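Local coordinates for filamentation induced by cAMP protein Fic (Desulfovibrio alaskensis, PDB 4RGL), which is of unknown function but belongs to the Fic/DOC family, combining a mainly helical Fic fold with a C-terminal domain of the helix-turn-helix clan, at residues 8-12 with 156-160; 50-54 with 66-70; 127-132 with 144-150; 177-181 with 228-232. All coordinates share one frame; numbering follows the deposited sequence.

Contact 1. Residues 8-12 with 156-160; sequences YQPPY and DLLDW
P10 and Y8 of the N-terminal loop lie against W160 and D156 on helix 150-163, one of the helices of the Fic fold, so an irregular chain end is docked on a regular helix without any hydrogen bond across the contact. The tight half is a proline on an indole. P10 CD sits over the face of W160, 3.7 Å from the centroid of the five-membered ring and 11° off its normal, a well-centred CH-pi contact. Both residues also rest on I174 of helix 168-182, and P10 is buried between the two helices. With CG anti to the backbone N (chi1 169°), W160 carries its indole out from its helix toward P10.

The solvent side belongs to Y8, the first residue modelled, which is exposed. Its ring meets D156 CB over one face, at 3.9 Å from the centroid, while the backbone N of P10 lies on the opposite face, so the phenol is held between its own loop and the helix. W160 CB comes to the ring edge. The loose part is Q9, whose side chain turns its end away and whose CA comes no nearer than 4.5 Å to W160 CD1. The Y8 hydroxyl reaches past D156 to L157, with Y8 OH 3.6 Å from L157 CD1.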
loop_
_atom_site.group_PDB
_atom_site.type_symbol
_atom_site.label_atom_id
_atom_site.label_comp_id
_atom_site.label_asym_id
_atom_site.label_seq_id
_atom_site.Cartn_x
_atom_site.Cartn_y
_atom_site.Cartn_z
ATOM N N TYR A 8 -20.286 15.466 -22.434
ATOM C CA TYR A 8 -20.402 14.675 -21.215
ATOM C C TYR A 8 -19.459 15.192 -20.116
ATOM O O TYR A 8 -18.259 15.364 -20.355
ATOM C CB TYR A 8 -20.108 13.181 -21.499
ATOM C CG TYR A 8 -19.720 12.393 -20.259
ATOM C CD1 TYR A 8 -20.690 11.899 -19.391
ATOM C CD2 TYR A 8 -18.383 12.167 -19.941
ATOM C CE1 TYR A 8 -20.338 11.204 -18.233
ATOM C CE2 TYR A 8 -18.020 11.478 -18.784
ATOM C CZ TYR A 8 -19.001 10.991 -17.936
ATOM O OH TYR A 8 -18.648 10.299 -16.803
ATOM N N GLN A 9 -19.989 15.342 -18.886
ATOM C CA GLN A 9 -19.186 15.661 -17.705
ATOM C C GLN A 9 -19.904 15.177 -16.426
ATOM O O GLN A 9 -21.108 15.399 -16.260
ATOM C CB GLN A 9 -18.865 17.182 -17.615
ATOM C CG GLN A 9 -20.090 18.086 -17.436
ATOM C CD GLN A 9 -19.707 19.425 -16.857
ATOM O OE1 GLN A 9 -19.510 19.573 -15.643
ATOM N NE2 GLN A 9 -19.623 20.438 -17.706
ATOM N N PRO A 10 -19.175 14.510 -15.506
ATOM C CA PRO A 10 -19.819 14.040 -14.263
ATOM C C PRO A 10 -20.207 15.221 -13.321
ATOM O O PRO A 10 -19.780 16.361 -13.551
ATOM C CB PRO A 10 -18.743 13.141 -13.631
ATOM C CG PRO A 10 -17.732 12.894 -14.739
ATOM C CD PRO A 10 -17.759 14.114 -15.563
ATOM N N PRO A 11 -21.040 14.969 -12.255
ATOM C CA PRO A 11 -21.490 16.092 -11.394
ATOM C C PRO A 11 -20.364 16.639 -10.503
ATOM O O PRO A 11 -20.430 16.530 -9.273
ATOM C CB PRO A 11 -22.604 15.464 -10.550
ATOM C CG PRO A 11 -22.287 14.009 -10.527
ATOM C CD PRO A 11 -21.691 13.697 -11.868
ATOM N N TYR A 12 -19.370 17.286 -11.116
ATOM C CA TYR A 12 -18.254 17.848 -10.380
ATOM C C TYR A 12 -18.532 19.304 -10.020
ATOM O O TYR A 12 -18.578 20.165 -10.906
ATOM C CB TYR A 12 -16.951 17.728 -11.193
ATOM N N ASP A 156 -16.954 7.355 -22.569
ATOM C CA ASP A 156 -17.105 8.754 -22.169
ATOM C C ASP A 156 -16.274 9.055 -20.931
ATOM O O ASP A 156 -15.541 10.044 -20.907
ATOM C CB ASP A 156 -18.588 9.086 -21.902
ATOM C CG ASP A 156 -19.471 9.054 -23.137
ATOM O OD1 ASP A 156 -18.928 9.200 -24.265
ATOM O OD2 ASP A 156 -20.708 8.982 -22.978
ATOM N N LEU A 157 -16.361 8.179 -19.908
ATOM C CA LEU A 157 -15.637 8.360 -18.653
ATOM C C LEU A 157 -14.112 8.407 -18.888
ATOM O O LEU A 157 -13.434 9.267 -18.324
ATOM C CB LEU A 157 -15.993 7.226 -17.664
ATOM C CG LEU A 157 -15.349 7.320 -16.278
ATOM C CD1 LEU A 157 -15.677 8.650 -15.603
ATOM C CD2 LEU A 157 -15.769 6.161 -15.406
ATOM N N LEU A 158 -13.583 7.494 -19.728
ATOM C CA LEU A 158 -12.143 7.441 -20.012
ATOM C C LEU A 158 -11.718 8.612 -20.890
ATOM O O LEU A 158 -10.601 9.114 -20.742
ATOM C CB LEU A 158 -11.767 6.111 -20.681
ATOM C CG LEU A 158 -11.929 4.862 -19.809
ATOM C CD1 LEU A 158 -11.934 3.620 -20.645
ATOM C CD2 LEU A 158 -10.851 4.795 -18.726
ATOM N N ASP A 159 -12.613 9.072 -21.795
ATOM C CA ASP A 159 -12.328 10.245 -22.624
ATOM C C ASP A 159 -12.281 11.488 -21.760
ATOM O O ASP A 159 -11.393 12.327 -21.933
ATOM C CB ASP A 159 -13.377 10.404 -23.739
ATOM C CG ASP A 159 -13.139 11.617 -24.628
ATOM O OD1 ASP A 159 -12.003 11.766 -25.141
ATOM O OD2 ASP A 159 -14.096 12.393 -24.840
ATOM N N TRP A 160 -13.218 11.593 -20.790
ATOM C CA TRP A 160 -13.255 12.702 -19.847
ATOM C C TRP A 160 -11.973 12.763 -19.039
ATOM O O TRP A 160 -11.390 13.831 -18.899
ATOM C CB TRP A 160 -14.468 12.579 -18.906
ATOM C CG TRP A 160 -14.423 13.537 -17.754
ATOM C CD1 TRP A 160 -14.791 14.850 -17.765
ATOM C CD2 TRP A 160 -13.873 13.285 -16.454
ATOM N NE1 TRP A 160 -14.507 15.432 -16.551
ATOM C CE2 TRP A 160 -13.952 14.491 -15.725
ATOM C CE3 TRP A 160 -13.334 12.149 -15.827
ATOM C CZ2 TRP A 160 -13.521 14.592 -14.398
ATOM C CZ3 TRP A 160 -12.886 12.258 -14.522
ATOM C CH2 TRP A 160 -12.966 13.470 -13.828
#

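Contact 2. Residues 50-54 with 66-70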
loop_
_atom_site.group_PDB
_atom_site.type_symbol
_atom_site.label_atom_id
_atom_site.label_comp_id
_atom_site.label_asym_id
_atom_site.label_seq_id
_atom_site.Cartn_x
_atom_site.Cartn_y
_atom_site.Cartn_z
ATOM N N ILE A 50 1.240 -4.364 0.755
ATOM C CA ILE A 50 0.543 -5.484 1.393
ATOM C C ILE A 50 -0.706 -4.960 2.154
ATOM O O ILE A 50 -1.783 -5.552 2.038
ATOM C CB ILE A 50 1.501 -6.281 2.329
ATOM C CG1 ILE A 50 2.591 -7.021 1.499
ATOM C CG2 ILE A 50 0.719 -7.266 3.206
ATOM C CD1 ILE A 50 3.661 -7.799 2.348
ATOM N N ARG A 51 -0.569 -3.802 2.867
ATOM C CA ARG A 51 -1.693 -3.168 3.574
ATOM C C ARG A 51 -2.800 -2.767 2.592
ATOM O O ARG A 51 -3.978 -3.007 2.866
ATOM C CB ARG A 51 -1.220 -1.938 4.365
ATOM C CG ARG A 51 -0.395 -2.279 5.599
ATOM C CD ARG A 51 0.048 -1.031 6.330
ATOM N NE ARG A 51 -1.092 -0.273 6.845
ATOM C CZ ARG A 51 -1.018 0.988 7.253
ATOM N NH1 ARG A 51 0.126 1.657 7.161
ATOM N NH2 ARG A 51 -2.098 1.607 7.710
ATOM N N THR A 52 -2.419 -2.163 1.438
ATOM C CA THR A 52 -3.366 -1.782 0.380
ATOM C C THR A 52 -4.150 -3.025 -0.121
ATOM O O THR A 52 -5.383 -2.997 -0.184
ATOM C CB THR A 52 -2.607 -1.100 -0.782
ATOM O OG1 THR A 52 -2.160 0.183 -0.352
ATOM C CG2 THR A 52 -3.460 -0.958 -2.042
ATOM N N ILE A 53 -3.430 -4.108 -0.439
ATOM C CA ILE A 53 -4.030 -5.325 -0.970
ATOM C C ILE A 53 -4.952 -5.963 0.078
ATOM O O ILE A 53 -6.121 -6.221 -0.215
ATOM C CB ILE A 53 -2.924 -6.313 -1.440
ATOM C CG1 ILE A 53 -2.153 -5.724 -2.660
ATOM C CG2 ILE A 53 -3.519 -7.683 -1.773
ATOM C CD1 ILE A 53 -0.837 -6.368 -2.934
ATOM N N GLN A 54 -4.441 -6.177 1.307
ATOM C CA GLN A 54 -5.216 -6.810 2.367
ATOM C C GLN A 54 -6.510 -6.028 2.635
ATOM O O GLN A 54 -7.580 -6.622 2.663
ATOM C CB GLN A 54 -4.381 -6.932 3.653
ATOM C CG GLN A 54 -5.058 -7.751 4.766
ATOM C CD GLN A 54 -6.141 -6.984 5.479
ATOM O OE1 GLN A 54 -5.995 -5.803 5.795
ATOM N NE2 GLN A 54 -7.220 -7.658 5.804
ATOM N N LEU A 66 -3.884 -9.482 7.839
ATOM C CA LEU A 66 -2.686 -8.825 7.305
ATOM C C LEU A 66 -1.485 -9.765 7.400
ATOM O O LEU A 66 -0.754 -9.927 6.424
ATOM C CB LEU A 66 -2.403 -7.505 8.061
ATOM C CG LEU A 66 -1.283 -6.627 7.479
ATOM C CD1 LEU A 66 -1.639 -6.133 6.090
ATOM C CD2 LEU A 66 -0.999 -5.462 8.370
ATOM N N GLU A 67 -1.353 -10.475 8.542
ATOM C CA GLU A 67 -0.293 -11.464 8.757
ATOM C C GLU A 67 -0.350 -12.572 7.673
ATOM O O GLU A 67 0.693 -12.986 7.159
ATOM C CB GLU A 67 -0.420 -12.078 10.171
ATOM C CG GLU A 67 0.676 -13.081 10.518
ATOM C CD GLU A 67 0.527 -13.751 11.875
ATOM O OE1 GLU A 67 -0.171 -13.184 12.750
ATOM O OE2 GLU A 67 1.153 -14.816 12.081
ATOM N N GLN A 68 -1.576 -13.016 7.307
ATOM C CA GLN A 68 -1.765 -14.052 6.283
ATOM C C GLN A 68 -1.413 -13.516 4.890
ATOM O O GLN A 68 -0.614 -14.130 4.182
ATOM C CB GLN A 68 -3.208 -14.584 6.299
ATOM C CG GLN A 68 -3.536 -15.423 7.527
ATOM C CD GLN A 68 -4.959 -15.927 7.496
ATOM O OE1 GLN A 68 -5.921 -15.168 7.672
ATOM N NE2 GLN A 68 -5.121 -17.232 7.312
ATOM N N VAL A 69 -1.989 -12.350 4.507
ATOM C CA VAL A 69 -1.726 -11.731 3.201
ATOM C C VAL A 69 -0.203 -11.492 3.028
ATOM O O VAL A 69 0.345 -11.775 1.958
ATOM C CB VAL A 69 -2.534 -10.421 3.028
ATOM C CG1 VAL A 69 -2.099 -9.662 1.775
ATOM C CG2 VAL A 69 -4.032 -10.711 2.995
ATOM N N THR A 70 0.482 -11.064 4.114
ATOM C CA THR A 70 1.936 -10.888 4.105
ATOM C C THR A 70 2.623 -12.215 3.765
ATOM O O THR A 70 3.457 -12.261 2.861
ATOM C CB THR A 70 2.416 -10.350 5.466
ATOM O OG1 THR A 70 1.751 -9.122 5.745
ATOM C CG2 THR A 70 3.922 -10.148 5.512
#
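L66 O takes two bonds from T70, one turn further along helix 66-74: the backbone N at 2.9 Å and the hydroxyl OG1 at 2.7 Å. The hydroxyl comes from above the carbonyl plane, 43° out of it. While its proton goes to L66 O, T70 OG1 also lies against I50 CG2 of helix 42-59, and T70 CG2 against I50 CD1.

The contact joins these two successive helices across the short loop between them. Their segments cross at 114°, with axes 9.5 Å apart at closest. L66 sends CD1 across to I50 CG2 at 3.9 Å, and the same methyl reaches the backbone of R51 and Q54 CB. V69 fits in between, its CG1 facing I50 and its CG2 lying 3.6 Å from Q54 CG. Q54 bends at chi2 (-77°), which lays its aliphatic part over V69 and L66 and lets the amide continue to the loop just before helix 66-74, where NE2 bonds to L64 O. V88 of helix 82-95 also touches V69.

No hydrogen bond joins the two segments directly: T70 OG1 is spent on L66 O and Q54 NE2 on L64 O, and the crossing itself rests largely on methyl and methylene contacts.

Contact 3. Residues 127-132 with 144-150; sequences YRSGGV and APPADRV
R128 and V150 meet at the base of the short hairpin 133-134/142-143, probably the counterpart of the beta-hairpin flap of Fic proteins, and the flat guanidinium sets the arrangement. V150 CG2 lies over one face of it and V132 CG1 over the other, so two valines sandwich the charged group. Its edge points at P145 O: NH2 donates at 2.6 Å and NH1 at 3.0 Å, end-on to a single carbonyl oxygen that lies 1° from the guanidinium plane. NH1 also turns to G130 O, at 2.9 Å. Outside the two loops, NE bonds to H183 O and NH2 to I182 O. Five bonds to four backbone carbonyls thus fix the rotation of this buried group, and their dipoles would be expected to ease the burial of its charge. The side chain leaves between the backbone N and the carbonyl carbon (chi1 52°) and then runs extended to NE, which brings it back across to P145.

V150 serves two partners with its two methyls. While CG2 lies on the arginine, CG1 covers one face of the Y127 ring, 4.1 Å from the centroid and 24° off the normal. The tyrosine and valine side chains cross at a slant, and the Y127 hydroxyl is bonded to E106. A147 turns CB toward the backbone carbonyls of 128-130. At the hairpin end, A144 N donates to V132 O at 2.9 Å, carrying the strand pairing one step outward, and beside that bond V132 CG1 touches A144 CB at 3.7 Å.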
loop_
_atom_site.group_PDB
_atom_site.type_symbol
_atom_site.label_atom_id
_atom_site.label_comp_id
_atom_site.label_asym_id
_atom_site.label_seq_id
_atom_site.Cartn_x
_atom_site.Cartn_y
_atom_site.Cartn_z
ATOM N N TYR A 127 -15.978 -6.188 -20.595
ATOM C CA TYR A 127 -17.141 -5.730 -19.851
ATOM C C TYR A 127 -18.199 -6.823 -19.792
ATOM O O TYR A 127 -18.219 -7.716 -20.648
ATOM C CB TYR A 127 -17.719 -4.443 -20.464
ATOM C CG TYR A 127 -16.736 -3.289 -20.483
ATOM C CD1 TYR A 127 -15.933 -3.011 -19.377
ATOM C CD2 TYR A 127 -16.696 -2.398 -21.552
ATOM C CE1 TYR A 127 -15.053 -1.930 -19.373
ATOM C CE2 TYR A 127 -15.827 -1.307 -21.556
ATOM C CZ TYR A 127 -15.009 -1.074 -20.462
ATOM O OH TYR A 127 -14.143 -0.005 -20.465
ATOM N N ARG A 128 -19.029 -6.801 -18.739
ATOM C CA ARG A 128 -20.085 -7.793 -18.526
ATOM C C ARG A 128 -21.065 -7.824 -19.699
ATOM O O ARG A 128 -21.377 -6.777 -20.279
ATOM C CB ARG A 128 -20.834 -7.501 -17.221
ATOM C CG ARG A 128 -21.329 -6.075 -17.123
ATOM C CD ARG A 128 -21.921 -5.786 -15.783
ATOM N NE ARG A 128 -22.201 -4.361 -15.613
ATOM C CZ ARG A 128 -23.353 -3.787 -15.938
ATOM N NH1 ARG A 128 -24.334 -4.506 -16.469
ATOM N NH2 ARG A 128 -23.530 -2.489 -15.745
ATOM N N SER A 129 -21.530 -9.025 -20.061
ATOM C CA SER A 129 -22.491 -9.193 -21.145
ATOM C C SER A 129 -23.914 -9.048 -20.626
ATOM O O SER A 129 -24.849 -8.846 -21.417
ATOM C CB SER A 129 -22.311 -10.553 -21.811
ATOM O OG SER A 129 -22.483 -11.605 -20.877
ATOM N N GLY A 130 -24.071 -9.135 -19.305
ATOM C CA GLY A 130 -25.372 -9.042 -18.668
ATOM C C GLY A 130 -25.415 -8.061 -17.520
ATOM O O GLY A 130 -24.462 -7.302 -17.297
ATOM N N GLY A 131 -26.538 -8.052 -16.809
ATOM C CA GLY A 131 -26.729 -7.188 -15.659
ATOM C C GLY A 131 -25.942 -7.640 -14.450
ATOM O O GLY A 131 -25.480 -8.785 -14.395
ATOM N N VAL A 132 -25.761 -6.744 -13.485
ATOM C CA VAL A 132 -25.030 -7.059 -12.266
ATOM C C VAL A 132 -25.594 -6.219 -11.101
ATOM O O VAL A 132 -26.063 -5.090 -11.314
ATOM C CB VAL A 132 -23.485 -6.840 -12.449
ATOM C CG1 VAL A 132 -23.143 -5.356 -12.538
ATOM C CG2 VAL A 132 -22.698 -7.510 -11.326
ATOM N N ALA A 144 -27.106 -2.436 -11.641
ATOM C CA ALA A 144 -26.260 -1.489 -12.380
ATOM C C ALA A 144 -26.868 -1.189 -13.768
ATOM O O ALA A 144 -27.820 -1.856 -14.176
ATOM C CB ALA A 144 -24.851 -2.055 -12.530
ATOM N N PRO A 145 -26.332 -0.198 -14.525
ATOM C CA PRO A 145 -26.898 0.080 -15.865
ATOM C C PRO A 145 -26.844 -1.158 -16.793
ATOM O O PRO A 145 -25.964 -2.013 -16.641
ATOM C CB PRO A 145 -26.005 1.210 -16.397
ATOM C CG PRO A 145 -25.419 1.839 -15.182
ATOM C CD PRO A 145 -25.236 0.737 -14.194
ATOM N N PRO A 146 -27.780 -1.271 -17.776
ATOM C CA PRO A 146 -27.738 -2.427 -18.691
ATOM C C PRO A 146 -26.362 -2.586 -19.344
ATOM O O PRO A 146 -25.672 -1.596 -19.585
ATOM C CB PRO A 146 -28.814 -2.097 -19.724
ATOM C CG PRO A 146 -29.745 -1.194 -19.024
ATOM C CD PRO A 146 -28.903 -0.369 -18.097
ATOM N N ALA A 147 -25.968 -3.839 -19.635
ATOM C CA ALA A 147 -24.643 -4.155 -20.182
ATOM C C ALA A 147 -24.370 -3.426 -21.519
ATOM O O ALA A 147 -23.219 -3.097 -21.806
ATOM C CB ALA A 147 -24.508 -5.644 -20.375
ATOM N N ASP A 148 -25.428 -3.177 -22.331
ATOM C CA ASP A 148 -25.265 -2.528 -23.636
ATOM C C ASP A 148 -24.964 -1.011 -23.485
ATOM O O ASP A 148 -24.478 -0.385 -24.436
ATOM C CB ASP A 148 -26.512 -2.746 -24.527
ATOM C CG ASP A 148 -27.843 -2.353 -23.888
ATOM O OD1 ASP A 148 -27.831 -1.540 -22.935
ATOM O OD2 ASP A 148 -28.899 -2.803 -24.392
ATOM N N ARG A 149 -25.203 -0.441 -22.279
ATOM C CA ARG A 149 -24.914 0.983 -22.017
ATOM C C ARG A 149 -23.465 1.169 -21.588
ATOM O O ARG A 149 -22.908 2.262 -21.743
ATOM C CB ARG A 149 -25.854 1.542 -20.925
ATOM C CG ARG A 149 -27.339 1.278 -21.170
ATOM C CD ARG A 149 -27.943 2.211 -22.202
ATOM N NE ARG A 149 -29.365 1.928 -22.410
ATOM C CZ ARG A 149 -30.343 2.445 -21.667
ATOM N NH1 ARG A 149 -30.059 3.275 -20.666
ATOM N NH2 ARG A 149 -31.608 2.131 -21.911
ATOM N N VAL A 150 -22.860 0.104 -20.999
ATOM C CA VAL A 150 -21.519 0.149 -20.400
ATOM C C VAL A 150 -20.445 0.673 -21.425
ATOM O O VAL A 150 -19.698 1.591 -21.093
ATOM C CB VAL A 150 -21.108 -1.235 -19.827
ATOM C CG1 VAL A 150 -19.661 -1.223 -19.342
ATOM C CG2 VAL A 150 -22.051 -1.664 -18.709
#

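Contact 4. Residues 177-181 with 228-232; sequences YEFEF and LAVAD
Helix segments 177-181 and 228-232 run almost perpendicular, at 84°, with axes 11.4 Å apart at closest, so it is side chains that span the distance. Y177 does most of this. Its CG stands anti to the backbone N (chi1 172°), and the ring reaches out until CE1 is 3.6 Å from A231 CB and CD1 is 4.0 Å from L228 CD1; both partners approach obliquely. At the end of the ring, OH makes a weak hydrogen bond of 2.8 Å to A231 O.

L228 and E180 reach toward each other from opposite directions, L228 CD2 lying 3.5 Å from E180 CD. The glutamate folds at chi2, and this bend brings its flat end to the leucine methyl, while OE1 forms a salt bridge with R136 NH2. D232 OD2 takes NH1 of the same arginine. The two acids, with E180 OE1 and D232 OD2 6.3 Å apart, are therefore joined through a shared cation, which probably offsets their mutual repulsion. At the exposed end, F181 lies crosswise to D232, CD1 being 4.0 Å from OD1, with ring and carboxylate planes 58° apart.

Just beyond F181, H183 opens the HPFADGNGR signature of the family, and its ND1 is hydrogen-bonded to E180 O. Around the crossing, F240 and P239 of helix 238-257 pack on L228 and A231, while M154 and L157 of helix 150-163 touch the 177-181 segment through F179 and E178.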
loop_
_atom_site.group_PDB
_atom_site.type_symbol
_atom_site.label_atom_id
_atom_site.label_comp_id
_atom_site.label_asym_id
_atom_site.label_seq_id
_atom_site.Cartn_x
_atom_site.Cartn_y
_atom_site.Cartn_z
ATOM N N TYR A 177 -16.107 7.458 -8.294
ATOM C CA TYR A 177 -17.544 7.628 -8.107
ATOM C C TYR A 177 -18.316 7.185 -9.344
ATOM O O TYR A 177 -19.311 6.467 -9.223
ATOM C CB TYR A 177 -17.859 9.092 -7.776
ATOM C CG TYR A 177 -19.333 9.419 -7.754
ATOM C CD1 TYR A 177 -20.123 9.097 -6.654
ATOM C CD2 TYR A 177 -19.914 10.170 -8.773
ATOM C CE1 TYR A 177 -21.467 9.459 -6.596
ATOM C CE2 TYR A 177 -21.247 10.573 -8.708
ATOM C CZ TYR A 177 -22.023 10.207 -7.622
ATOM O OH TYR A 177 -23.350 10.570 -7.574
ATOM N N GLU A 178 -17.866 7.603 -10.527
ATOM C CA GLU A 178 -18.524 7.235 -11.774
ATOM C C GLU A 178 -18.362 5.740 -12.061
ATOM O O GLU A 178 -19.341 5.070 -12.393
ATOM C CB GLU A 178 -17.971 8.061 -12.936
ATOM C CG GLU A 178 -18.376 9.525 -12.883
ATOM C CD GLU A 178 -19.874 9.764 -12.941
ATOM O OE1 GLU A 178 -20.548 9.114 -13.772
ATOM O OE2 GLU A 178 -20.369 10.607 -12.162
ATOM N N PHE A 179 -17.126 5.206 -11.879
ATOM C CA PHE A 179 -16.815 3.792 -12.116
ATOM C C PHE A 179 -17.679 2.885 -11.234
ATOM O O PHE A 179 -18.167 1.863 -11.706
ATOM C CB PHE A 179 -15.317 3.520 -11.854
ATOM C CG PHE A 179 -14.859 2.131 -12.226
ATOM C CD1 PHE A 179 -14.973 1.076 -11.324
ATOM C CD2 PHE A 179 -14.287 1.880 -13.466
ATOM C CE1 PHE A 179 -14.574 -0.218 -11.680
ATOM C CE2 PHE A 179 -13.862 0.591 -13.810
ATOM C CZ PHE A 179 -14.010 -0.450 -12.913
ATOM N N GLU A 180 -17.866 3.261 -9.950
ATOM C CA GLU A 180 -18.660 2.464 -9.010
ATOM C C GLU A 180 -20.137 2.422 -9.452
ATOM O O GLU A 180 -20.798 1.395 -9.292
ATOM C CB GLU A 180 -18.535 3.034 -7.578
ATOM C CG GLU A 180 -18.958 2.059 -6.474
ATOM C CD GLU A 180 -20.449 1.993 -6.159
ATOM O OE1 GLU A 180 -21.213 2.830 -6.694
ATOM O OE2 GLU A 180 -20.830 1.177 -5.289
ATOM N N PHE A 181 -20.646 3.539 -10.019
ATOM C CA PHE A 181 -22.025 3.610 -10.497
ATOM C C PHE A 181 -22.241 2.691 -11.707
ATOM O O PHE A 181 -23.312 2.084 -11.836
ATOM C CB PHE A 181 -22.399 5.058 -10.859
ATOM C CG PHE A 181 -23.714 5.194 -11.600
ATOM C CD1 PHE A 181 -24.923 5.178 -10.914
ATOM C CD2 PHE A 181 -23.741 5.322 -12.987
ATOM C CE1 PHE A 181 -26.139 5.276 -11.604
ATOM C CE2 PHE A 181 -24.956 5.409 -13.674
ATOM C CZ PHE A 181 -26.147 5.398 -12.978
ATOM N N LEU A 228 -21.313 7.264 -0.255
ATOM C CA LEU A 228 -21.389 6.836 -1.643
ATOM C C LEU A 228 -22.861 6.668 -2.088
ATOM O O LEU A 228 -23.204 7.016 -3.222
ATOM C CB LEU A 228 -20.618 5.517 -1.814
ATOM C CG LEU A 228 -20.507 4.961 -3.220
ATOM C CD1 LEU A 228 -19.914 5.995 -4.181
ATOM C CD2 LEU A 228 -19.676 3.712 -3.227
ATOM N N ALA A 229 -23.737 6.175 -1.172
ATOM C CA ALA A 229 -25.165 5.995 -1.461
ATOM C C ALA A 229 -25.903 7.334 -1.451
ATOM O O ALA A 229 -26.775 7.555 -2.294
ATOM C CB ALA A 229 -25.789 5.052 -0.449
ATOM N N VAL A 230 -25.567 8.232 -0.472
ATOM C CA VAL A 230 -26.181 9.564 -0.379
ATOM C C VAL A 230 -25.816 10.385 -1.614
ATOM O O VAL A 230 -26.687 11.028 -2.208
ATOM C CB VAL A 230 -25.767 10.295 0.919
ATOM N N ALA A 231 -24.532 10.296 -2.054
ATOM C CA ALA A 231 -24.057 10.961 -3.270
ATOM C C ALA A 231 -24.770 10.406 -4.511
ATOM O O ALA A 231 -25.112 11.167 -5.417
ATOM C CB ALA A 231 -22.551 10.786 -3.405
ATOM N N ASP A 232 -25.036 9.079 -4.524
ATOM C CA ASP A 232 -25.773 8.416 -5.605
ATOM C C ASP A 232 -27.250 8.884 -5.626
ATOM O O ASP A 232 -27.794 9.166 -6.698
ATOM C CB ASP A 232 -25.691 6.878 -5.439
ATOM C CG ASP A 232 -26.562 6.093 -6.404
ATOM O OD1 ASP A 232 -26.629 6.477 -7.592
ATOM O OD2 ASP A 232 -27.097 5.043 -5.997
#

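Overall arrangement
From the N terminus, contact 1 opens at residue 8 and closes at 156-160, a long loop within which contacts 2 and 3 are both nested. Contact 2 closes first, a local crossing of successive helices, and contact 3 then closes the short hairpin excursion. Contact 4 opens only after contact 1 has closed, in series; none cross. In space, contacts 1, 3 and 4 lie on the same side of the chain's centre: E178 touches P10, P11 and L157, and P145 meets the backbone of F181. These three tie the N-terminal loop, the hairpin and helix 221-234 to helices 150-163 and 168-182. Contact 2 stands apart, its centre about 27 Å from that of contact 4.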